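Local atomic coordinates of 373aa long hypothetical citrate synthase (Sulfolobus tokodaii, PDB entry 1VGP), a protein that belongs to the mostly helical citrate synthase family and is assembled here as a dimer of two copies of the chain. Residues Y48-G53 / W339-M344; S194-L199 / K348-I353. All coordinates share one frame; numbering follows the deposited sequence.

Contact 1 of 2, residues Y48-G53 / W339-M344; sequences YLILYG and WVAHIM
V340 and A341 meet L51 and I50 where two nearly parallel helices of the mostly helical citrate synthase fold lie side by side: helix 43-52, in its last turn, and the long helix 327-346. Their segment axes approach to 8.8 Å with 22° between N-to-C directions, and no hydrogen bond passes between the segments, so the join is mainly apolar.

Along 339-344, V340 comes first. Its CG1, placed anti to the backbone N (chi1 174°), lies beside the carbonyl carbon and receives the CD2 methyl of L51 at 3.9 Å, the two side chains crossing at a slant. A341 follows, and its short side chain lets the backbones close in: the CA atoms of L51 and A341 are 4.8 Å apart. The A341 CB methyl points at the other helix and touches I50 CG2 at 3.6 Å, while L51 CD2 also reaches A341 N, so one leucine methyl touches both V340 and A341. One turn beyond V340, M344 reaches across to helix 43-52. With the chain bent at chi3 (81°), CE is directed at the C-terminal end of that helix, and SD lies near L51 CD2.

Y52 meets this methionine through CE1, and its OH is hydrogen-bonded to D114. The neighbouring helix 58-70 packs on L51 and Y52 through F64. The methionine methyl touches two groups of the first helix, M344 CE lying 3.9 Å from Y52 CE1 and 3.4 Å from L51 O.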
loop_
_atom_site.group_PDB
_atom_site.type_symbol
_atom_site.label_atom_id
_atom_site.label_comp_id
_atom_site.label_asym_id
_atom_site.label_seq_id
_atom_site.Cartn_x
_atom_site.Cartn_y
_atom_site.Cartn_z
ATOM N N TYR A 48 -5.594 22.550 7.814
ATOM C CA TYR A 48 -6.734 22.508 8.723
ATOM C C TYR A 48 -8.046 22.581 7.938
ATOM O O TYR A 48 -8.983 21.823 8.201
ATOM C CB TYR A 48 -6.651 23.682 9.709
ATOM C CG TYR A 48 -7.707 23.670 10.794
ATOM C CD1 TYR A 48 -9.046 23.973 10.508
ATOM C CD2 TYR A 48 -7.376 23.332 12.104
ATOM C CE1 TYR A 48 -10.028 23.932 11.504
ATOM C CE2 TYR A 48 -8.345 23.288 13.105
ATOM C CZ TYR A 48 -9.671 23.584 12.801
ATOM O OH TYR A 48 -10.632 23.481 13.793
ATOM N N LEU A 49 -8.105 23.500 6.980
ATOM C CA LEU A 49 -9.274 23.632 6.123
ATOM C C LEU A 49 -9.620 22.276 5.542
ATOM O O LEU A 49 -10.775 21.847 5.534
ATOM C CB LEU A 49 -8.986 24.613 4.983
ATOM C CG LEU A 49 -10.079 24.775 3.926
ATOM C CD1 LEU A 49 -11.365 25.319 4.560
ATOM C CD2 LEU A 49 -9.579 25.697 2.836
ATOM N N ILE A 50 -8.596 21.595 5.054
ATOM C CA ILE A 50 -8.807 20.405 4.264
ATOM C C ILE A 50 -9.107 19.216 5.160
ATOM O O ILE A 50 -9.968 18.404 4.832
ATOM C CB ILE A 50 -7.589 20.162 3.340
ATOM C CG1 ILE A 50 -7.870 20.843 2.001
ATOM C CG2 ILE A 50 -7.331 18.677 3.136
ATOM C CD1 ILE A 50 -6.767 20.735 1.006
ATOM N N LEU A 51 -8.429 19.122 6.300
ATOM C CA LEU A 51 -8.737 18.050 7.242
ATOM C C LEU A 51 -10.138 18.202 7.847
ATOM O O LEU A 51 -10.869 17.229 7.979
ATOM C CB LEU A 51 -7.707 18.003 8.377
ATOM C CG LEU A 51 -6.262 17.593 8.065
ATOM C CD1 LEU A 51 -5.495 17.470 9.364
ATOM C CD2 LEU A 51 -6.240 16.281 7.306
ATOM N N TYR A 52 -10.511 19.419 8.220
ATOM C CA TYR A 52 -11.709 19.618 9.032
ATOM C C TYR A 52 -12.864 20.278 8.294
ATOM O O TYR A 52 -13.971 20.342 8.812
ATOM C CB TYR A 52 -11.359 20.432 10.267
ATOM C CG TYR A 52 -10.365 19.738 11.156
ATOM C CD1 TYR A 52 -10.638 18.472 11.671
ATOM C CD2 TYR A 52 -9.147 20.334 11.479
ATOM C CE1 TYR A 52 -9.724 17.810 12.489
ATOM C CE2 TYR A 52 -8.225 19.684 12.295
ATOM C CZ TYR A 52 -8.518 18.422 12.797
ATOM O OH TYR A 52 -7.617 17.769 13.605
ATOM N N GLY A 53 -12.609 20.782 7.092
ATOM C CA GLY A 53 -13.702 21.260 6.257
ATOM C C GLY A 53 -14.127 22.698 6.509
ATOM O O GLY A 53 -15.147 23.136 5.987
ATOM N N TRP A 339 -4.306 12.801 1.625
ATOM C CA TRP A 339 -4.578 11.402 1.906
ATOM C C TRP A 339 -5.283 11.235 3.257
ATOM O O TRP A 339 -6.262 10.495 3.375
ATOM C CB TRP A 339 -3.274 10.601 1.911
ATOM C CG TRP A 339 -2.599 10.536 0.586
ATOM C CD1 TRP A 339 -3.168 10.749 -0.634
ATOM C CD2 TRP A 339 -1.215 10.235 0.343
ATOM N NE1 TRP A 339 -2.223 10.603 -1.627
ATOM C CE2 TRP A 339 -1.022 10.289 -1.057
ATOM C CE3 TRP A 339 -0.132 9.922 1.169
ATOM C CZ2 TRP A 339 0.226 10.045 -1.647
ATOM C CZ3 TRP A 339 1.109 9.679 0.579
ATOM C CH2 TRP A 339 1.275 9.742 -0.814
ATOM N N VAL A 340 -4.772 11.915 4.277
ATOM C CA VAL A 340 -5.333 11.793 5.615
ATOM C C VAL A 340 -6.774 12.271 5.592
ATOM O O VAL A 340 -7.656 11.634 6.158
ATOM C CB VAL A 340 -4.525 12.624 6.624
ATOM C CG1 VAL A 340 -5.197 12.615 7.989
ATOM C CG2 VAL A 340 -3.118 12.065 6.721
ATOM N N ALA A 341 -7.002 13.391 4.912
ATOM C CA ALA A 341 -8.331 13.992 4.806
ATOM C C ALA A 341 -9.332 13.017 4.205
ATOM O O ALA A 341 -10.420 12.818 4.746
ATOM C CB ALA A 341 -8.274 15.267 3.954
ATOM N N HIS A 342 -8.966 12.424 3.075
ATOM C CA HIS A 342 -9.865 11.525 2.363
ATOM C C HIS A 342 -10.210 10.306 3.199
ATOM O O HIS A 342 -11.370 9.881 3.228
ATOM C CB HIS A 342 -9.239 11.095 1.030
ATOM C CG HIS A 342 -9.449 12.090 -0.063
ATOM N ND1 HIS A 342 -10.659 12.236 -0.704
ATOM C CD2 HIS A 342 -8.637 13.049 -0.563
ATOM C CE1 HIS A 342 -10.583 13.247 -1.550
ATOM N NE2 HIS A 342 -9.368 13.758 -1.485
ATOM N N ILE A 343 -9.203 9.759 3.882
ATOM C CA ILE A 343 -9.390 8.630 4.785
ATOM C C ILE A 343 -10.365 9.008 5.905
ATOM O O ILE A 343 -11.300 8.259 6.212
ATOM C CB ILE A 343 -8.033 8.196 5.386
ATOM C CG1 ILE A 343 -7.164 7.574 4.291
ATOM C CG2 ILE A 343 -8.244 7.230 6.538
ATOM C CD1 ILE A 343 -5.719 7.331 4.695
ATOM N N MET A 344 -10.143 10.177 6.502
ATOM C CA MET A 344 -11.053 10.695 7.515
ATOM C C MET A 344 -12.470 10.753 6.955
ATOM O O MET A 344 -13.422 10.305 7.593
ATOM C CB MET A 344 -10.612 12.087 7.965
ATOM C CG MET A 344 -9.753 12.097 9.219
ATOM S SD MET A 344 -8.837 13.649 9.456
ATOM C CE MET A 344 -10.072 14.687 10.169
#

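Contact 2 of 2, residues S194-L199 / K348-I353; sequences STFSDL and KDNKII
S194 and N350 are joined by a nearly straight hydrogen bond: N350 ND2 donates to S194 O over 2.8 Å, with 171° at the hydrogen. The acceptor lies in the amide plane of N350, but the amide nitrogen stands above the carbonyl plane of S194, 37° out of it. A second bond has the same direction, I353 N donating to S194 OG at 2.9 Å, so this one serine engages 348-353 through both its backbone and its side chain. I352 CA adds a CH-O contact to S194 O at 3.3 Å.

Around these polar links lies an apolar and aromatic shell. N350 ND2 lies over one face of the F196 ring, with ring and amide planes 27° apart and F196 CE2 3.5 Å from N350 CG. Extension of CG anti to the backbone N carries the N350 amide from the 348-353 loop to both the ring and the serine carbonyl. On the other flank, T195 CG2 meets I352 CD1 at 3.6 Å, the two side chains crossing.

Further out, S194 OG is also bonded to V191 O and T195 OG1 to V192 O, which ties both hydroxyls to the end of helix 184-193. The second subunit closes the periphery: its L214 packs on F196 and N350, and its E8 forms a salt bridge with K351. F196 has positive phi and, with two bonds back into the last turn, terminates helix 184-193 in a Schellman motif, against which the loop following helix 327-346 is laid.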
loop_
_atom_site.group_PDB
_atom_site.type_symbol
_atom_site.label_atom_id
_atom_site.label_comp_id
_atom_site.label_asym_id
_atom_site.label_seq_id
_atom_site.Cartn_x
_atom_site.Cartn_y
_atom_site.Cartn_z
ATOM N N SER A 194 -9.909 1.345 4.197
ATOM C CA SER A 194 -11.282 0.858 4.265
ATOM C C SER A 194 -11.353 -0.500 4.940
ATOM O O SER A 194 -12.439 -1.021 5.188
ATOM C CB SER A 194 -11.895 0.758 2.869
ATOM O OG SER A 194 -11.393 -0.375 2.189
ATOM N N THR A 195 -10.194 -1.079 5.238
ATOM C CA THR A 195 -10.143 -2.305 6.035
ATOM C C THR A 195 -9.847 -1.952 7.486
ATOM O O THR A 195 -9.721 -2.833 8.337
ATOM C CB THR A 195 -9.049 -3.262 5.536
ATOM O OG1 THR A 195 -7.770 -2.767 5.943
ATOM C CG2 THR A 195 -9.085 -3.370 4.031
ATOM N N PHE A 196 -9.736 -0.652 7.748
ATOM C CA PHE A 196 -9.444 -0.129 9.076
ATOM C C PHE A 196 -8.085 -0.547 9.594
ATOM O O PHE A 196 -7.835 -0.508 10.799
ATOM C CB PHE A 196 -10.528 -0.534 10.084
ATOM C CG PHE A 196 -11.733 0.357 10.051
ATOM C CD1 PHE A 196 -12.806 0.138 10.906
ATOM C CD2 PHE A 196 -11.807 1.417 9.142
ATOM C CE1 PHE A 196 -13.939 0.959 10.860
ATOM C CE2 PHE A 196 -12.938 2.250 9.084
ATOM C CZ PHE A 196 -14.005 2.018 9.944
ATOM N N SER A 197 -7.201 -0.930 8.677
ATOM C CA SER A 197 -5.776 -0.981 8.977
ATOM C C SER A 197 -5.334 0.378 9.511
ATOM O O SER A 197 -6.054 1.375 9.383
ATOM C CB SER A 197 -4.988 -1.328 7.719
ATOM O OG SER A 197 -3.676 -1.728 8.044
ATOM N N ASP A 198 -4.155 0.422 10.118
ATOM C CA ASP A 198 -3.690 1.648 10.765
ATOM C C ASP A 198 -3.313 2.719 9.753
ATOM O O ASP A 198 -2.986 2.428 8.598
ATOM C CB ASP A 198 -2.476 1.350 11.623
ATOM C CG ASP A 198 -1.287 0.925 10.794
ATOM O OD1 ASP A 198 -1.281 -0.239 10.318
ATOM O OD2 ASP A 198 -0.372 1.756 10.612
ATOM N N LEU A 199 -3.322 3.962 10.212
ATOM C CA LEU A 199 -3.018 5.098 9.357
ATOM C C LEU A 199 -1.688 4.938 8.639
ATOM O O LEU A 199 -1.582 5.253 7.460
ATOM C CB LEU A 199 -3.006 6.387 10.177
ATOM C CG LEU A 199 -3.008 7.667 9.340
ATOM C CD1 LEU A 199 -4.184 7.652 8.386
ATOM C CD2 LEU A 199 -3.080 8.879 10.262
ATOM N N LYS A 348 -16.152 7.761 7.756
ATOM C CA LYS A 348 -17.315 8.098 8.530
ATOM C C LYS A 348 -18.400 7.066 8.225
ATOM O O LYS A 348 -19.025 6.532 9.132
ATOM C CB LYS A 348 -17.789 9.538 8.229
ATOM C CG LYS A 348 -16.966 10.583 9.001
ATOM C CD LYS A 348 -17.582 11.981 9.019
ATOM C CE LYS A 348 -17.064 12.837 7.865
ATOM N NZ LYS A 348 -17.395 12.247 6.524
ATOM N N ASP A 349 -18.573 6.747 6.945
ATOM C CA ASP A 349 -19.420 5.622 6.520
ATOM C C ASP A 349 -18.561 4.566 5.871
ATOM O O ASP A 349 -18.642 4.400 4.658
ATOM C CB ASP A 349 -20.411 6.078 5.457
ATOM C CG ASP A 349 -21.818 6.091 5.945
ATOM O OD1 ASP A 349 -22.144 7.045 6.684
ATOM O OD2 ASP A 349 -22.579 5.170 5.591
ATOM N N ASN A 350 -17.730 3.855 6.620
ATOM C CA ASN A 350 -16.789 3.005 5.910
ATOM C C ASN A 350 -17.496 1.916 5.108
ATOM O O ASN A 350 -18.516 1.375 5.524
ATOM C CB ASN A 350 -15.778 2.356 6.851
ATOM C CG ASN A 350 -14.686 1.641 6.098
ATOM O OD1 ASN A 350 -13.979 2.249 5.296
ATOM N ND2 ASN A 350 -14.551 0.346 6.330
ATOM N N LYS A 351 -16.955 1.643 3.932
ATOM C CA LYS A 351 -17.234 0.426 3.218
ATOM C C LYS A 351 -15.903 -0.161 2.737
ATOM O O LYS A 351 -15.171 0.474 1.974
ATOM C CB LYS A 351 -18.143 0.707 2.022
ATOM C CG LYS A 351 -19.569 1.053 2.406
ATOM C CD LYS A 351 -20.568 0.279 1.557
ATOM C CE LYS A 351 -21.794 -0.143 2.367
ATOM N NZ LYS A 351 -22.457 -1.369 1.808
ATOM N N ILE A 352 -15.584 -1.360 3.208
ATOM C CA ILE A 352 -14.384 -2.051 2.778
ATOM C C ILE A 352 -14.434 -2.208 1.260
ATOM O O ILE A 352 -15.457 -2.595 0.700
ATOM C CB ILE A 352 -14.273 -3.436 3.475
ATOM C CG1 ILE A 352 -13.164 -4.264 2.839
ATOM C CG2 ILE A 352 -15.595 -4.178 3.394
ATOM C CD1 ILE A 352 -12.273 -4.933 3.848
ATOM N N ILE A 353 -13.343 -1.877 0.584
ATOM C CA ILE A 353 -13.353 -1.881 -0.865
ATOM C C ILE A 353 -12.908 -3.244 -1.349
ATOM O O ILE A 353 -11.720 -3.550 -1.352
ATOM C CB ILE A 353 -12.406 -0.799 -1.442
ATOM C CG1 ILE A 353 -12.914 0.587 -1.078
ATOM C CG2 ILE A 353 -12.333 -0.936 -2.949
ATOM C CD1 ILE A 353 -11.830 1.658 -1.055
#

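In the fold
Helix 327-346 and its continuation connect the two contacts: contact 1 uses its later turns, contact 2 the loop that leaves it. Contact 1 is the buried one, without a hydrogen bond across its segments, made mainly of apolar side chains and untouched there by the other chain. Contact 2 lies farther out, about 23 Å against 15 Å from the chain centre to the contact centre, is only partly buried, and relies on hydrogen bonds, with the second subunit at its edge. Their centres are about 15 Å apart, and they meet directly where I343 CD1 packs on L199 CD1 at 4.0 Å. Helix against helix inside thus gives way to loop against helix end at the subunit boundary.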